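Local structure of MDM10 isoform 1 (Saccharomyces cerevisiae, 7BTX) at residues Thr20-Thr28 against Gly207-Leu215. The protein helps tether the endoplasmic reticulum to mitochondria as a component of the ERMES complex and takes part in late assembly steps of the TOM complex of the mitochondrial outer membrane. Residues are numbered along the deposited sequence; the frame is centred on the assembly and turned at random.
Sequences TQNSYEDIT and GYRVLHNFL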
loop_
_atom_site.group_PDB
_atom_site.type_symbol
_atom_site.label_atom_id
_atom_site.label_comp_id
_atom_site.label_asym_id
_atom_site.label_seq_id
_atom_site.Cartn_x
_atom_site.Cartn_y
_atom_site.Cartn_z
ATOM N N THR D 20 22.889 -37.317 4.288
ATOM C CA THR D 20 23.434 -35.964 4.324
ATOM C C THR D 20 23.972 -35.555 5.694
ATOM O O THR D 20 24.238 -34.365 5.910
ATOM C CB THR D 20 22.374 -34.962 3.876
ATOM O OG1 THR D 20 22.886 -33.631 4.015
ATOM C CG2 THR D 20 21.123 -35.105 4.727
ATOM N N GLN D 21 24.130 -36.491 6.633
ATOM C CA GLN D 21 24.824 -36.171 7.876
ATOM C C GLN D 21 26.309 -35.943 7.621
ATOM O O GLN D 21 26.974 -35.204 8.356
ATOM C CB GLN D 21 24.604 -37.272 8.924
ATOM C CG GLN D 21 25.191 -38.643 8.593
ATOM C CD GLN D 21 24.196 -39.547 7.892
ATOM O OE1 GLN D 21 23.161 -39.091 7.413
ATOM N NE2 GLN D 21 24.505 -40.836 7.835
ATOM N N ASN D 22 26.845 -36.562 6.570
ATOM C CA ASN D 22 28.223 -36.363 6.153
ATOM C C ASN D 22 28.410 -35.145 5.259
ATOM O O ASN D 22 29.492 -34.980 4.692
ATOM C CB ASN D 22 28.741 -37.609 5.438
ATOM C CG ASN D 22 29.203 -38.676 6.395
ATOM O OD1 ASN D 22 28.556 -39.713 6.544
ATOM N ND2 ASN D 22 30.338 -38.439 7.040
ATOM N N SER D 23 27.406 -34.287 5.110
ATOM C CA SER D 23 27.543 -33.130 4.237
ATOM C C SER D 23 28.183 -31.980 4.998
ATOM O O SER D 23 28.008 -31.860 6.214
ATOM C CB SER D 23 26.180 -32.718 3.694
ATOM O OG SER D 23 26.304 -31.661 2.760
ATOM N N TYR D 24 28.917 -31.125 4.288
ATOM C CA TYR D 24 29.497 -29.937 4.902
ATOM C C TYR D 24 28.524 -28.765 4.807
ATOM O O TYR D 24 28.884 -27.672 4.365
ATOM C CB TYR D 24 30.834 -29.594 4.234
ATOM C CG TYR D 24 31.718 -28.664 5.031
ATOM C CD1 TYR D 24 32.299 -29.079 6.215
ATOM C CD2 TYR D 24 31.978 -27.372 4.589
ATOM C CE1 TYR D 24 33.103 -28.230 6.943
ATOM C CE2 TYR D 24 32.774 -26.517 5.313
ATOM C CZ TYR D 24 33.336 -26.950 6.486
ATOM O OH TYR D 24 34.134 -26.096 7.205
ATOM N N GLU D 25 27.273 -28.990 5.190
ATOM C CA GLU D 25 26.348 -27.898 5.436
ATOM C C GLU D 25 25.506 -28.284 6.638
ATOM O O GLU D 25 24.711 -27.485 7.144
ATOM C CB GLU D 25 25.483 -27.618 4.209
ATOM C CG GLU D 25 24.796 -28.842 3.648
ATOM C CD GLU D 25 23.748 -28.501 2.616
ATOM O OE1 GLU D 25 23.515 -27.298 2.377
ATOM O OE2 GLU D 25 23.158 -29.437 2.040
ATOM N N ASP D 26 25.698 -29.516 7.102
ATOM C CA ASP D 26 25.036 -30.034 8.288
ATOM C C ASP D 26 26.060 -30.393 9.348
ATOM O O ASP D 26 25.789 -31.217 10.226
ATOM C CB ASP D 26 24.179 -31.252 7.956
ATOM C CG ASP D 26 23.001 -30.913 7.071
ATOM O OD1 ASP D 26 23.030 -31.280 5.878
ATOM O OD2 ASP D 26 22.042 -30.289 7.565
ATOM N N ILE D 27 27.247 -29.797 9.270
ATOM C CA ILE D 27 28.307 -30.061 10.232
ATOM C C ILE D 27 28.069 -29.181 11.454
ATOM O O ILE D 27 28.195 -29.638 12.594
ATOM C CB ILE D 27 29.700 -29.871 9.589
ATOM C CG1 ILE D 27 30.818 -30.075 10.601
ATOM C CG2 ILE D 27 29.825 -28.547 8.828
ATOM C CD1 ILE D 27 32.098 -30.534 9.973
ATOM N N THR D 28 27.696 -27.924 11.229
ATOM C CA THR D 28 27.109 -27.086 12.266
ATOM C C THR D 28 25.623 -27.022 11.971
ATOM O O THR D 28 25.148 -26.073 11.352
ATOM C CB THR D 28 27.712 -25.687 12.259
ATOM O OG1 THR D 28 27.614 -25.135 10.940
ATOM C CG2 THR D 28 29.168 -25.730 12.665
ATOM N N GLY D 207 33.186 -23.980 -6.549
ATOM C CA GLY D 207 33.463 -24.318 -5.171
ATOM C C GLY D 207 33.713 -25.795 -4.993
ATOM O O GLY D 207 33.656 -26.579 -5.940
ATOM N N TYR D 208 33.986 -26.164 -3.748
ATOM C CA TYR D 208 34.336 -27.531 -3.408
ATOM C C TYR D 208 34.102 -27.720 -1.920
ATOM O O TYR D 208 34.368 -26.816 -1.136
ATOM C CB TYR D 208 35.795 -27.838 -3.768
ATOM C CG TYR D 208 36.247 -29.228 -3.405
ATOM C CD1 TYR D 208 35.738 -30.331 -4.059
ATOM C CD2 TYR D 208 37.187 -29.436 -2.411
ATOM C CE1 TYR D 208 36.145 -31.603 -3.732
ATOM C CE2 TYR D 208 37.600 -30.707 -2.076
ATOM C CZ TYR D 208 37.073 -31.784 -2.744
ATOM O OH TYR D 208 37.473 -33.055 -2.427
ATOM N N ARG D 209 33.581 -28.881 -1.544
ATOM C CA ARG D 209 33.422 -29.239 -0.145
ATOM C C ARG D 209 33.928 -30.653 0.034
ATOM O O ARG D 209 33.948 -31.433 -0.917
ATOM C CB ARG D 209 31.969 -29.185 0.333
ATOM C CG ARG D 209 31.311 -27.831 0.353
ATOM C CD ARG D 209 29.925 -27.982 0.948
ATOM N NE ARG D 209 28.992 -26.964 0.487
ATOM C CZ ARG D 209 27.710 -27.197 0.233
ATOM N NH1 ARG D 209 26.925 -26.217 -0.184
ATOM N NH2 ARG D 209 27.219 -28.415 0.387
ATOM N N VAL D 210 34.321 -30.983 1.256
ATOM C CA VAL D 210 34.734 -32.337 1.598
ATOM C C VAL D 210 34.517 -32.500 3.093
ATOM O O VAL D 210 34.615 -31.532 3.848
ATOM C CB VAL D 210 36.192 -32.614 1.165
ATOM C CG1 VAL D 210 37.180 -31.710 1.876
ATOM C CG2 VAL D 210 36.564 -34.085 1.331
ATOM N N LEU D 211 34.135 -33.693 3.524
ATOM C CA LEU D 211 33.966 -33.996 4.936
ATOM C C LEU D 211 34.477 -35.405 5.173
ATOM O O LEU D 211 33.755 -36.378 4.944
ATOM C CB LEU D 211 32.505 -33.844 5.354
ATOM C CG LEU D 211 32.133 -33.901 6.836
ATOM C CD1 LEU D 211 31.038 -32.912 7.110
ATOM C CD2 LEU D 211 31.647 -35.277 7.238
ATOM N N HIS D 212 35.720 -35.513 5.622
ATOM C CA HIS D 212 36.382 -36.802 5.780
ATOM C C HIS D 212 36.086 -37.325 7.177
ATOM O O HIS D 212 36.670 -36.884 8.163
ATOM C CB HIS D 212 37.878 -36.681 5.532
ATOM C CG HIS D 212 38.565 -37.998 5.374
ATOM N ND1 HIS D 212 39.103 -38.414 4.177
ATOM C CD2 HIS D 212 38.804 -38.993 6.259
ATOM C CE1 HIS D 212 39.642 -39.610 4.331
ATOM N NE2 HIS D 212 39.475 -39.983 5.586
ATOM N N ASN D 213 35.177 -38.284 7.254
ATOM C CA ASN D 213 34.884 -38.936 8.516
ATOM C C ASN D 213 36.008 -39.897 8.892
ATOM O O ASN D 213 36.535 -40.631 8.054
ATOM C CB ASN D 213 33.556 -39.682 8.414
ATOM C CG ASN D 213 33.025 -40.116 9.758
ATOM O OD1 ASN D 213 33.531 -39.709 10.799
ATOM N ND2 ASN D 213 31.990 -40.946 9.743
ATOM N N PHE D 214 36.383 -39.875 10.166
ATOM C CA PHE D 214 37.330 -40.819 10.748
ATOM C C PHE D 214 36.589 -41.734 11.718
ATOM O O PHE D 214 35.365 -41.661 11.853
ATOM C CB PHE D 214 38.472 -40.098 11.472
ATOM C CG PHE D 214 39.295 -39.201 10.594
ATOM C CD1 PHE D 214 40.245 -39.728 9.742
ATOM C CD2 PHE D 214 39.142 -37.827 10.650
ATOM C CE1 PHE D 214 41.016 -38.898 8.943
ATOM C CE2 PHE D 214 39.907 -36.994 9.856
ATOM C CZ PHE D 214 40.843 -37.529 9.002
ATOM N N LEU D 215 37.356 -42.591 12.395
ATOM C CA LEU D 215 36.876 -43.525 13.428
ATOM C C LEU D 215 35.705 -44.416 13.009
ATOM O O LEU D 215 34.711 -44.526 13.729
ATOM C CB LEU D 215 36.497 -42.761 14.702
ATOM C CG LEU D 215 37.659 -42.173 15.499
ATOM C CD1 LEU D 215 37.152 -41.335 16.660
ATOM C CD2 LEU D 215 38.556 -43.288 16.003
#
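Leu211 swings CG away from its own backbone N (chi1 -171°) and lifts its two methyls into the loop 20-28, while Arg209 starts with CG beside its backbone N (chi1 -66°) and runs extended to NE along the flank of Tyr24. The two side chains leave the same side of the short strand 209-211. Tyr24, the centre of an inverse gamma turn, packs its CB 3.8 Å from Arg209 CD, and Leu211 CD1 meets the ring edge 4.1 Å from Tyr24 CD1. The tyrosine hydroxyl reaches on to Thr251 and Ser249 of strand 245-258, hydrogen bonding to both. The same leucine methyl also meets Ile27 CD1 at 3.9 Å. Its second methyl, CD2, lies beside the Asn22 amide, and ND2 of Asn22 also rests against CB of Asn213. Beyond Tyr24, the Arg209 guanidinium carries Glu25 CB over one face. Glu25 OE1 stays 4.4 Å from Arg209 NH2 and well out of the guanidinium plane, so at most a long-range attraction is likely, with no N-H directed at it; the salt bridge of Arg209 goes instead to Glu196 on strand 194-199. Replacing Arg209 by an alanine is likely to leave the Glu196 carboxylate without this partner and open a gap beside Tyr24 CB. No hydrogen bond joins the two segments; Leu211 packs against the carbonyl oxygens of Asn22 and Ser23 as well as against side chains. Backbone bonds to Glu196 and to Ala235 and Leu233 of strand 230-240 set 207-215 between neighbouring strands of the barrel wall, and the loop between helices 5-16 and 30-33 packs on its inner surface, consistent with an N-terminal segment lodged inside a mitochondrial outer-membrane beta-barrel.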